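Local coordinates for protein hemin degrading factor (Pseudomonas aeruginosa, PDB 4MF9) that binds heme through its iron and probably takes part in the trafficking and degradation of heme in the cell, at residues C88-K93 against V264-A269; K250-A255 against D287-L292; T321-F326 against E355-L360. All blocks are in the same frame, centred on the assembly; numbering follows the deposited sequence.

Contact 1: residues C88-K93 against V264-A269. With HEM (protoporphyrin IX containing Fe), chain C.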
loop_
_atom_site.group_PDB
_atom_site.type_symbol
_atom_site.label_atom_id
_atom_site.label_comp_id
_atom_site.label_asym_id
_atom_site.label_seq_id
_atom_site.Cartn_x
_atom_site.Cartn_y
_atom_site.Cartn_z
ATOM N N CYS A 88 -0.939 6.746 -4.905
ATOM C CA CYS A 88 -1.854 6.757 -3.774
ATOM C C CYS A 88 -1.156 6.409 -2.474
ATOM O O CYS A 88 -0.427 5.420 -2.390
ATOM C CB CYS A 88 -3.030 5.809 -4.034
ATOM S SG CYS A 88 -4.402 5.992 -2.889
ATOM N N VAL A 89 -1.401 7.240 -1.466
ATOM C CA VAL A 89 -0.843 7.068 -0.135
ATOM C C VAL A 89 -1.940 6.791 0.882
ATOM O O VAL A 89 -2.911 7.543 0.984
ATOM C CB VAL A 89 -0.114 8.342 0.325
ATOM C CG1 VAL A 89 0.427 8.147 1.725
ATOM C CG2 VAL A 89 0.991 8.708 -0.657
ATOM N N HIS A 90 -1.752 5.723 1.651
ATOM C CA HIS A 90 -2.696 5.285 2.669
ATOM C C HIS A 90 -2.050 5.480 4.061
ATOM O O HIS A 90 -1.003 4.887 4.354
ATOM C CB HIS A 90 -2.981 3.803 2.398
ATOM C CG HIS A 90 -4.231 3.269 3.027
ATOM N ND1 HIS A 90 -4.399 3.159 4.390
ATOM C CD2 HIS A 90 -5.335 2.720 2.467
ATOM C CE1 HIS A 90 -5.569 2.597 4.645
ATOM N NE2 HIS A 90 -6.159 2.328 3.496
ATOM N N GLU A 91 -2.627 6.293 4.916
ATOM C CA GLU A 91 -2.158 6.482 6.275
ATOM C C GLU A 91 -3.197 6.113 7.287
ATOM O O GLU A 91 -4.200 6.759 7.398
ATOM C CB GLU A 91 -1.670 7.924 6.548
ATOM C CG GLU A 91 -0.548 8.374 5.688
ATOM C CD GLU A 91 -0.077 9.814 5.879
ATOM O OE1 GLU A 91 -0.420 10.497 6.784
ATOM O OE2 GLU A 91 0.712 10.184 5.091
ATOM N N ARG A 92 -2.931 5.110 8.096
ATOM C CA ARG A 92 -3.896 4.640 9.065
ATOM C C ARG A 92 -3.322 4.653 10.461
ATOM O O ARG A 92 -2.218 4.273 10.653
ATOM C CB ARG A 92 -4.370 3.253 8.733
ATOM C CG ARG A 92 -5.677 2.815 9.323
ATOM C CD ARG A 92 -6.768 3.833 9.140
ATOM N NE ARG A 92 -8.097 3.321 9.474
ATOM C CZ ARG A 92 -8.610 3.265 10.675
ATOM N NH1 ARG A 92 -7.928 3.638 11.733
ATOM N NH2 ARG A 92 -9.813 2.774 10.827
ATOM N N LYS A 93 -4.101 5.064 11.432
ATOM C CA LYS A 93 -3.649 5.144 12.807
ATOM C C LYS A 93 -4.253 4.083 13.696
ATOM O O LYS A 93 -5.398 3.741 13.524
ATOM C CB LYS A 93 -3.931 6.504 13.393
ATOM C CG LYS A 93 -3.195 7.628 12.765
ATOM C CD LYS A 93 -3.515 8.883 13.506
ATOM C CE LYS A 93 -3.329 10.085 12.642
ATOM N NZ LYS A 93 -3.668 11.303 13.413
ATOM N N VAL A 264 -10.977 0.390 1.777
ATOM C CA VAL A 264 -10.073 0.970 0.867
ATOM C C VAL A 264 -8.731 0.238 0.932
ATOM O O VAL A 264 -8.107 0.307 1.937
ATOM C CB VAL A 264 -9.855 2.481 1.181
ATOM C CG1 VAL A 264 -8.878 3.090 0.251
ATOM C CG2 VAL A 264 -11.153 3.257 1.191
ATOM N N PHE A 265 -8.340 -0.401 -0.168
ATOM C CA PHE A 265 -7.106 -1.188 -0.268
ATOM C C PHE A 265 -6.075 -0.386 -1.038
ATOM O O PHE A 265 -6.328 0.027 -2.167
ATOM C CB PHE A 265 -7.350 -2.487 -1.070
ATOM C CG PHE A 265 -8.073 -3.576 -0.309
ATOM C CD1 PHE A 265 -9.393 -3.412 0.095
ATOM C CD2 PHE A 265 -7.449 -4.785 -0.058
ATOM C CE1 PHE A 265 -10.054 -4.428 0.773
ATOM C CE2 PHE A 265 -8.103 -5.799 0.622
ATOM C CZ PHE A 265 -9.404 -5.614 1.041
ATOM N N VAL A 266 -4.935 -0.176 -0.474
ATOM C CA VAL A 266 -3.828 0.431 -1.158
ATOM C C VAL A 266 -2.532 -0.304 -0.897
ATOM O O VAL A 266 -2.191 -0.507 0.186
ATOM C CB VAL A 266 -3.666 1.920 -0.733
ATOM C CG1 VAL A 266 -2.393 2.520 -1.248
ATOM C CG2 VAL A 266 -4.847 2.738 -1.222
ATOM N N GLY A 267 -1.839 -0.653 -1.946
ATOM C CA GLY A 267 -0.587 -1.343 -1.767
ATOM C C GLY A 267 0.391 -1.249 -2.912
ATOM O O GLY A 267 0.206 -0.494 -3.871
ATOM N N ASN A 268 1.446 -2.040 -2.778
ATOM C CA ASN A 268 2.485 -2.176 -3.773
ATOM C C ASN A 268 2.767 -3.674 -3.851
ATOM O O ASN A 268 2.020 -4.465 -3.283
ATOM C CB ASN A 268 3.724 -1.374 -3.353
ATOM C CG ASN A 268 4.177 -1.691 -1.933
ATOM O OD1 ASN A 268 4.536 -2.832 -1.628
ATOM N ND2 ASN A 268 4.178 -0.684 -1.064
ATOM N N ALA A 269 3.843 -4.075 -4.516
ATOM C CA ALA A 269 4.128 -5.500 -4.678
ATOM C C ALA A 269 4.346 -6.245 -3.350
ATOM O O ALA A 269 4.217 -7.474 -3.295
ATOM C CB ALA A 269 5.332 -5.683 -5.584
HETATM C CHA HEM C . -10.050 -8.932 0.085
HETATM C CHB HEM C . -10.958 -9.882 4.634
HETATM C CHC HEM C . -6.837 -12.348 4.885
HETATM C CHD HEM C . -5.514 -10.354 0.739
HETATM C C1A HEM C . -10.690 -9.055 1.285
HETATM C C2A HEM C . -12.024 -8.641 1.559
HETATM C C3A HEM C . -12.271 -8.930 2.815
HETATM C C4A HEM C . -11.094 -9.468 3.336
HETATM C CMA HEM C . -13.559 -8.650 3.537
HETATM C CAA HEM C . -13.017 -8.036 0.632
HETATM C CBA HEM C . -14.429 -8.674 0.599
HETATM C CGA HEM C . -14.307 -9.982 -0.096
HETATM O O1A HEM C . -14.839 -10.994 0.350
HETATM O O2A HEM C . -13.657 -10.005 -1.106
HETATM C C1B HEM C . -9.879 -10.659 5.035
HETATM C C2B HEM C . -9.873 -11.196 6.331
HETATM C C3B HEM C . -8.743 -11.907 6.452
HETATM C C4B HEM C . -8.039 -11.772 5.156
HETATM C CMB HEM C . -10.955 -11.035 7.357
HETATM C CAB HEM C . -8.393 -12.651 7.698
HETATM C CBB HEM C . -7.191 -12.900 8.119
HETATM C C1C HEM C . -6.108 -12.054 3.794
HETATM C C2C HEM C . -4.877 -12.598 3.493
HETATM C C3C HEM C . -4.482 -12.045 2.313
HETATM C C4C HEM C . -5.486 -11.135 1.877
HETATM C CMC HEM C . -4.136 -13.618 4.303
HETATM C CAC HEM C . -3.240 -12.330 1.636
HETATM C CBC HEM C . -2.928 -11.559 0.637
HETATM C C1D HEM C . -6.675 -9.802 0.182
HETATM C C2D HEM C . -6.758 -9.184 -1.176
HETATM C C3D HEM C . -8.027 -8.815 -1.334
HETATM C C4D HEM C . -8.708 -9.189 -0.090
HETATM C CMD HEM C . -5.681 -8.990 -2.221
HETATM C CAD HEM C . -8.610 -8.136 -2.545
HETATM C CBD HEM C . -9.395 -9.164 -3.358
HETATM C CGD HEM C . -9.787 -8.853 -4.770
HETATM O O1D HEM C . -10.958 -9.028 -5.035
HETATM O O2D HEM C . -9.010 -8.488 -5.639
HETATM N NA HEM C . -10.127 -9.555 2.398
HETATM N NB HEM C . -8.784 -11.020 4.350
HETATM N NC HEM C . -6.435 -11.206 2.818
HETATM N ND HEM C . -7.861 -9.763 0.770
HETATM FE FE HEM C . -8.292 -10.404 2.439
#
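His90 and Val266 meet where strand 88-93 of one antiparallel sheet faces strand 264-268 of the other. The two strands run at 115° to each other, with axes 7.1 Å apart at closest approach, so this is face packing between crossed sheets and contact is confined to the crossing. There the fit is tight. The CB and CD2 atoms of His90 both lie against the branched CB of Val266, CD2 at 3.7 Å from it, and CG2 of Val266 sits at the edge of the imidazole, in its plane. SG of Cys88 touches the same methyl, Val266 CG2, at 3.7 Å; a small, weakly polar thiol suits this apolar spot, and Leu298 and Ile333 close around it.

With CG anti to its backbone N (chi1 -161°), the imidazole extends across to the opposing strand, where NE2 donates to Val264 O at 3.2 Å. The bond is bent, 137° at the hydrogen, and NE2 stands above the carbonyl plane. ND1 is bonded to Gln273, which helps fix the ring's rotation, while Phe296 meets the ring. Away from the crossing, toward Lys93 and Ala269, the strands diverge to a more open side.

On the far side of strand 264-268 the next side chain, Phe265, points away from His90 and lays its CZ 3.5 Å from the heme atom CHA. One strand thus serves two surfaces, its valines joining the sheets and its phenylalanine lining the heme pocket. Histidine suits the inner side because its two nitrogens can both be satisfied within a buried, largely apolar crossing, one by a backbone carbonyl and the other by a side chain, so a polar ring can be buried there without leaving either nitrogen without a partner.

Contact 2: residues K250-A255 against D287-L292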
loop_
_atom_site.group_PDB
_atom_site.type_symbol
_atom_site.label_atom_id
_atom_site.label_comp_id
_atom_site.label_asym_id
_atom_site.label_seq_id
_atom_site.Cartn_x
_atom_site.Cartn_y
_atom_site.Cartn_z
ATOM N N LYS A 250 -16.013 10.912 -7.062
ATOM C CA LYS A 250 -17.427 11.118 -6.889
ATOM C C LYS A 250 -18.053 10.086 -6.013
ATOM O O LYS A 250 -18.876 10.401 -5.269
ATOM C CB LYS A 250 -18.118 11.217 -8.207
ATOM C CG LYS A 250 -17.867 12.526 -8.886
ATOM C CD LYS A 250 -17.880 12.376 -10.348
ATOM C CE LYS A 250 -17.970 13.718 -11.011
ATOM N NZ LYS A 250 -18.676 13.636 -12.283
ATOM N N LEU A 251 -17.596 8.840 -6.129
ATOM C CA LEU A 251 -18.057 7.746 -5.268
ATOM C C LEU A 251 -17.654 7.970 -3.808
ATOM O O LEU A 251 -18.451 7.719 -2.895
ATOM C CB LEU A 251 -17.572 6.377 -5.780
ATOM C CG LEU A 251 -18.128 5.175 -5.015
ATOM C CD1 LEU A 251 -18.352 3.995 -5.925
ATOM C CD2 LEU A 251 -17.158 4.783 -3.905
ATOM N N PHE A 252 -16.416 8.417 -3.589
ATOM C CA PHE A 252 -15.977 8.802 -2.250
ATOM C C PHE A 252 -16.910 9.877 -1.696
ATOM O O PHE A 252 -17.407 9.762 -0.568
ATOM C CB PHE A 252 -14.544 9.345 -2.284
ATOM C CG PHE A 252 -13.471 8.283 -2.160
ATOM C CD1 PHE A 252 -13.274 7.606 -0.961
ATOM C CD2 PHE A 252 -12.634 7.998 -3.234
ATOM C CE1 PHE A 252 -12.268 6.634 -0.847
ATOM C CE2 PHE A 252 -11.634 7.033 -3.127
ATOM C CZ PHE A 252 -11.451 6.356 -1.928
ATOM N N GLU A 253 -17.188 10.880 -2.510
ATOM C CA GLU A 253 -18.023 12.005 -2.132
ATOM C C GLU A 253 -19.418 11.541 -1.767
ATOM O O GLU A 253 -19.971 11.902 -0.768
ATOM C CB GLU A 253 -18.066 12.979 -3.287
ATOM C CG GLU A 253 -16.989 14.011 -3.206
ATOM C CD GLU A 253 -16.707 14.738 -4.479
ATOM O OE1 GLU A 253 -17.158 14.328 -5.531
ATOM O OE2 GLU A 253 -15.985 15.730 -4.426
ATOM N N ALA A 254 -19.951 10.627 -2.559
ATOM C CA ALA A 254 -21.279 10.079 -2.307
ATOM C C ALA A 254 -21.277 9.220 -1.045
ATOM O O ALA A 254 -22.217 9.272 -0.257
ATOM C CB ALA A 254 -21.756 9.275 -3.505
ATOM N N ALA A 255 -20.226 8.423 -0.857
ATOM C CA ALA A 255 -20.093 7.597 0.346
ATOM C C ALA A 255 -19.921 8.472 1.587
ATOM O O ALA A 255 -20.381 8.133 2.683
ATOM C CB ALA A 255 -18.909 6.631 0.208
ATOM N N ASP A 287 -4.378 18.322 -8.116
ATOM C CA ASP A 287 -4.689 16.977 -8.654
ATOM C C ASP A 287 -4.897 15.920 -7.566
ATOM O O ASP A 287 -5.218 14.753 -7.867
ATOM C CB ASP A 287 -3.566 16.486 -9.572
ATOM C CG ASP A 287 -3.431 17.304 -10.836
ATOM O OD1 ASP A 287 -4.414 17.967 -11.240
ATOM O OD2 ASP A 287 -2.329 17.261 -11.435
ATOM N N TRP A 288 -4.683 16.319 -6.312
ATOM C CA TRP A 288 -4.822 15.415 -5.175
ATOM C C TRP A 288 -6.246 15.391 -4.668
ATOM O O TRP A 288 -6.819 16.434 -4.316
ATOM C CB TRP A 288 -3.917 15.833 -4.012
ATOM C CG TRP A 288 -2.467 15.661 -4.258
ATOM C CD1 TRP A 288 -1.576 16.632 -4.607
ATOM C CD2 TRP A 288 -1.721 14.448 -4.152
ATOM N NE1 TRP A 288 -0.316 16.094 -4.733
ATOM C CE2 TRP A 288 -0.380 14.752 -4.463
ATOM C CE3 TRP A 288 -2.059 13.126 -3.838
ATOM C CZ2 TRP A 288 0.628 13.786 -4.458
ATOM C CZ3 TRP A 288 -1.060 12.169 -3.835
ATOM C CH2 TRP A 288 0.269 12.504 -4.145
ATOM N N PHE A 289 -6.810 14.194 -4.603
ATOM C CA PHE A 289 -8.065 13.996 -3.904
ATOM C C PHE A 289 -7.744 13.341 -2.575
ATOM O O PHE A 289 -6.989 12.360 -2.524
ATOM C CB PHE A 289 -9.024 13.135 -4.729
ATOM C CG PHE A 289 -10.343 12.906 -4.060
ATOM C CD1 PHE A 289 -11.312 13.904 -4.054
ATOM C CD2 PHE A 289 -10.607 11.707 -3.412
ATOM C CE1 PHE A 289 -12.532 13.706 -3.428
ATOM C CE2 PHE A 289 -11.823 11.497 -2.779
ATOM C CZ PHE A 289 -12.793 12.490 -2.794
ATOM N N ASN A 290 -8.304 13.878 -1.497
ATOM C CA ASN A 290 -7.868 13.480 -0.168
ATOM C C ASN A 290 -8.989 13.080 0.771
ATOM O O ASN A 290 -10.038 13.722 0.808
ATOM C CB ASN A 290 -7.049 14.617 0.485
ATOM C CG ASN A 290 -5.932 15.112 -0.404
ATOM O OD1 ASN A 290 -4.863 14.491 -0.486
ATOM N ND2 ASN A 290 -6.159 16.247 -1.071
ATOM N N VAL A 291 -8.760 12.009 1.526
ATOM C CA VAL A 291 -9.580 11.695 2.692
ATOM C C VAL A 291 -8.802 12.215 3.893
ATOM O O VAL A 291 -7.610 11.934 4.022
ATOM C CB VAL A 291 -9.835 10.185 2.829
ATOM C CG1 VAL A 291 -10.585 9.874 4.121
ATOM C CG2 VAL A 291 -10.629 9.685 1.638
ATOM N N LEU A 292 -9.464 12.909 4.801
ATOM C CA LEU A 292 -8.765 13.557 5.890
ATOM C C LEU A 292 -9.432 13.438 7.214
ATOM O O LEU A 292 -9.840 14.382 7.819
ATOM C CB LEU A 292 -8.526 15.009 5.552
ATOM C CG LEU A 292 -7.719 15.271 4.326
ATOM C CD1 LEU A 292 -7.918 16.718 3.993
ATOM C CD2 LEU A 292 -6.271 14.957 4.550
#
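Helix 250-255 lies over strand 288-292 with the two N-to-C directions only 25° apart and the axes 10.3 Å from each other at closest approach. That near-parallel course brings Phe252 opposite Val291 in the backbone, CA to CA 8.6 Å, a spacing that suits aromatic side chains.

Phe289 and Phe252 fill it between them. CG of Phe289 is anti to the backbone N (chi1 -180°), which sends the ring out from the strand to the helix, where its leading CE2 and CZ atoms press on Phe252. CE2 comes to 3.5 Å from CB of Phe252, which approaches at the ring's edge. The two rings are inclined at 41° with centroids 5.6 Å apart, an oblique aromatic pair. Beside it, the compact Val291 offers CG2 to CD1 of Phe252 at a looser 4.3 Å. Glu253, at the border of the contact, stretches its chain so that OE2 stands near the plane of the Phe289 ring, 4.1 Å from CE1, with the carboxylate turned almost perpendicular to the ring.

Leu298, from the adjoining strand 296-301, touches both Phe252 and Val291, and Trp284 of strand 282-285 meets Phe289 edge-to-face and touches Glu253. Another flank of the helix, through Leu251, Ala254 and Ala255, rests on Leu353 of helix 348-355, so helix 247-258 contacts both that helix and the sheet.

Contact 3: residues T321-F326 against E355-L360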
loop_
_atom_site.group_PDB
_atom_site.type_symbol
_atom_site.label_atom_id
_atom_site.label_comp_id
_atom_site.label_asym_id
_atom_site.label_seq_id
_atom_site.Cartn_x
_atom_site.Cartn_y
_atom_site.Cartn_z
ATOM N N THR A 321 -18.725 -6.839 -5.256
ATOM C CA THR A 321 -18.501 -5.741 -6.182
ATOM C C THR A 321 -17.397 -4.821 -5.669
ATOM O O THR A 321 -17.366 -4.483 -4.491
ATOM C CB THR A 321 -19.781 -4.918 -6.357
ATOM O OG1 THR A 321 -20.878 -5.809 -6.614
ATOM C CG2 THR A 321 -19.633 -3.947 -7.516
ATOM N N SER A 322 -16.499 -4.414 -6.561
ATOM C CA SER A 322 -15.395 -3.532 -6.201
ATOM C C SER A 322 -15.167 -2.560 -7.339
ATOM O O SER A 322 -15.619 -2.804 -8.458
ATOM C CB SER A 322 -14.121 -4.343 -5.974
ATOM O OG SER A 322 -13.755 -5.026 -7.160
ATOM N N TRP A 323 -14.483 -1.453 -7.045
ATOM C CA TRP A 323 -13.946 -0.564 -8.069
ATOM C C TRP A 323 -12.429 -0.665 -7.992
ATOM O O TRP A 323 -11.861 -0.670 -6.896
ATOM C CB TRP A 323 -14.365 0.886 -7.811
ATOM C CG TRP A 323 -15.781 1.195 -8.217
ATOM C CD1 TRP A 323 -16.829 0.316 -8.306
ATOM C CD2 TRP A 323 -16.293 2.472 -8.605
ATOM N NE1 TRP A 323 -17.969 0.982 -8.713
ATOM C CE2 TRP A 323 -17.662 2.306 -8.899
ATOM C CE3 TRP A 323 -15.727 3.748 -8.712
ATOM C CZ2 TRP A 323 -18.469 3.361 -9.309
ATOM C CZ3 TRP A 323 -16.533 4.797 -9.120
ATOM C CH2 TRP A 323 -17.892 4.596 -9.414
ATOM N N GLU A 324 -11.781 -0.765 -9.150
ATOM C CA GLU A 324 -10.339 -0.957 -9.224
ATOM C C GLU A 324 -9.738 0.069 -10.188
ATOM O O GLU A 324 -10.121 0.151 -11.357
ATOM C CB GLU A 324 -10.027 -2.416 -9.618
ATOM C CG GLU A 324 -10.750 -3.402 -8.689
ATOM C CD GLU A 324 -10.409 -4.861 -8.903
ATOM O OE1 GLU A 324 -9.565 -5.179 -9.771
ATOM O OE2 GLU A 324 -10.999 -5.694 -8.183
ATOM N N ALA A 325 -8.818 0.877 -9.668
ATOM C CA ALA A 325 -8.160 1.918 -10.453
ATOM C C ALA A 325 -6.734 1.476 -10.777
ATOM O O ALA A 325 -6.009 0.977 -9.907
ATOM C CB ALA A 325 -8.155 3.212 -9.686
ATOM N N PHE A 326 -6.321 1.648 -12.003
ATOM C CA PHE A 326 -5.036 1.274 -12.488
ATOM C C PHE A 326 -4.256 2.443 -13.100
ATOM O O PHE A 326 -4.839 3.326 -13.673
ATOM C CB PHE A 326 -5.151 0.216 -13.540
ATOM C CG PHE A 326 -5.902 -1.011 -13.082
ATOM C CD1 PHE A 326 -7.267 -1.067 -13.135
ATOM C CD2 PHE A 326 -5.226 -2.096 -12.595
ATOM C CE1 PHE A 326 -7.945 -2.186 -12.754
ATOM C CE2 PHE A 326 -5.897 -3.213 -12.176
ATOM C CZ PHE A 326 -7.255 -3.247 -12.235
ATOM N N GLU A 355 -22.916 0.376 -8.314
ATOM C CA GLU A 355 -23.574 0.255 -9.621
ATOM C C GLU A 355 -24.249 1.525 -10.118
ATOM O O GLU A 355 -24.640 1.587 -11.208
ATOM C CB GLU A 355 -24.589 -0.870 -9.644
ATOM C CG GLU A 355 -24.178 -2.252 -9.192
ATOM C CD GLU A 355 -23.713 -3.126 -10.335
ATOM O OE1 GLU A 355 -23.488 -2.594 -11.410
ATOM O OE2 GLU A 355 -23.643 -4.319 -10.175
ATOM N N SER A 356 -24.361 2.537 -9.286
ATOM C CA SER A 356 -25.091 3.749 -9.667
ATOM C C SER A 356 -24.408 4.512 -10.796
ATOM O O SER A 356 -25.049 5.300 -11.497
ATOM C CB SER A 356 -25.305 4.666 -8.461
ATOM O OG SER A 356 -24.090 5.264 -8.046
ATOM N N PHE A 357 -23.117 4.268 -10.996
ATOM C CA PHE A 357 -22.360 5.046 -11.974
ATOM C C PHE A 357 -22.381 4.406 -13.356
ATOM O O PHE A 357 -22.276 3.185 -13.492
ATOM C CB PHE A 357 -20.929 5.317 -11.476
ATOM C CG PHE A 357 -20.865 6.303 -10.343
ATOM C CD1 PHE A 357 -20.633 7.646 -10.592
ATOM C CD2 PHE A 357 -21.064 5.893 -9.034
ATOM C CE1 PHE A 357 -20.590 8.561 -9.553
ATOM C CE2 PHE A 357 -21.021 6.805 -7.986
ATOM C CZ PHE A 357 -20.783 8.136 -8.248
ATOM N N LYS A 358 -22.528 5.221 -14.390
ATOM C CA LYS A 358 -22.672 4.734 -15.722
ATOM C C LYS A 358 -21.373 4.246 -16.369
ATOM O O LYS A 358 -20.436 4.927 -16.406
ATOM C CB LYS A 358 -23.396 5.774 -16.597
ATOM C CG LYS A 358 -24.661 6.324 -15.961
ATOM C CD LYS A 358 -25.760 6.680 -16.965
ATOM C CE LYS A 358 -26.961 7.391 -16.348
ATOM N NZ LYS A 358 -27.147 7.074 -14.920
ATOM N N ALA A 359 -21.401 3.079 -16.972
ATOM C CA ALA A 359 -20.228 2.538 -17.652
ATOM C C ALA A 359 -19.909 3.336 -18.910
ATOM O O ALA A 359 -20.786 3.987 -19.483
ATOM C CB ALA A 359 -20.467 1.075 -18.012
ATOM N N LEU A 360 -18.655 3.286 -19.348
ATOM C CA LEU A 360 -18.314 3.840 -20.652
ATOM C C LEU A 360 -18.910 2.950 -21.745
ATOM O O LEU A 360 -18.918 3.321 -22.920
ATOM C CB LEU A 360 -16.801 3.949 -20.831
ATOM C CG LEU A 360 -16.020 4.773 -19.797
ATOM C CD1 LEU A 360 -14.533 4.882 -20.167
ATOM C CD2 LEU A 360 -16.663 6.148 -19.595
HETATM O O HOH W 1 -23.014 -6.058 -8.360
#
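Both aromatic partners, Trp323 and Phe357, carry CG anti to their own carbonyl carbon (chi1 -78° and -71°), and these torsions turn the indole out from strand 321-326 and the phenyl ring back from the C-terminal tail to meet it. The far end of the indole leads: CH2 lies 3.4 Å from CD2 of Phe357, and CZ2 is close behind. The planes stand at 80° with centroids 5.2 Å apart, an offset edge-to-face pair in which the edge of Trp323 is directed toward the face of Phe357. Tryptophan suits the place because its length spans the gap while its NE1 can still bond to the backbone oxygen of Ala354, holding the indole's direction.

A second link is made through water, which donates both to OG1 of Thr321, at 2.8 Å, and to OE2 of Glu355, at 2.6 Å. Glu355 also forms a salt bridge with Arg312, and Thr321 is bonded to Glu346.

Helix 247-258 flanks the pair through Asp247, Leu251 and Lys250. By this edge-to-face pair an irregular chain end is laid against a tryptophan of the antiparallel sheet and the helix beside it, here in the C-terminal HemS/ChuX domain.

The three contacts form a chain of packing that starts beside the heme and ends at the C-terminus. Contact 1 reaches the ligand directly through Phe265, whereas Trp323 of contact 3 is about 11 Å from the heme and contact 2 lies away from the heme pocket. Contacts 1 and 2 touch where CG2 of Val264 packs 4.1 Å from CE1 of Phe252, joining helix 247-258 to the strand that follows it. Contacts 2 and 3 meet at the same helix through Leu251, whose CD1 is 3.4 Å from CZ2 of Trp323. Contacts 1 and 3 stay about 7 Å apart at their nearest atoms, yet both reach the same sheet.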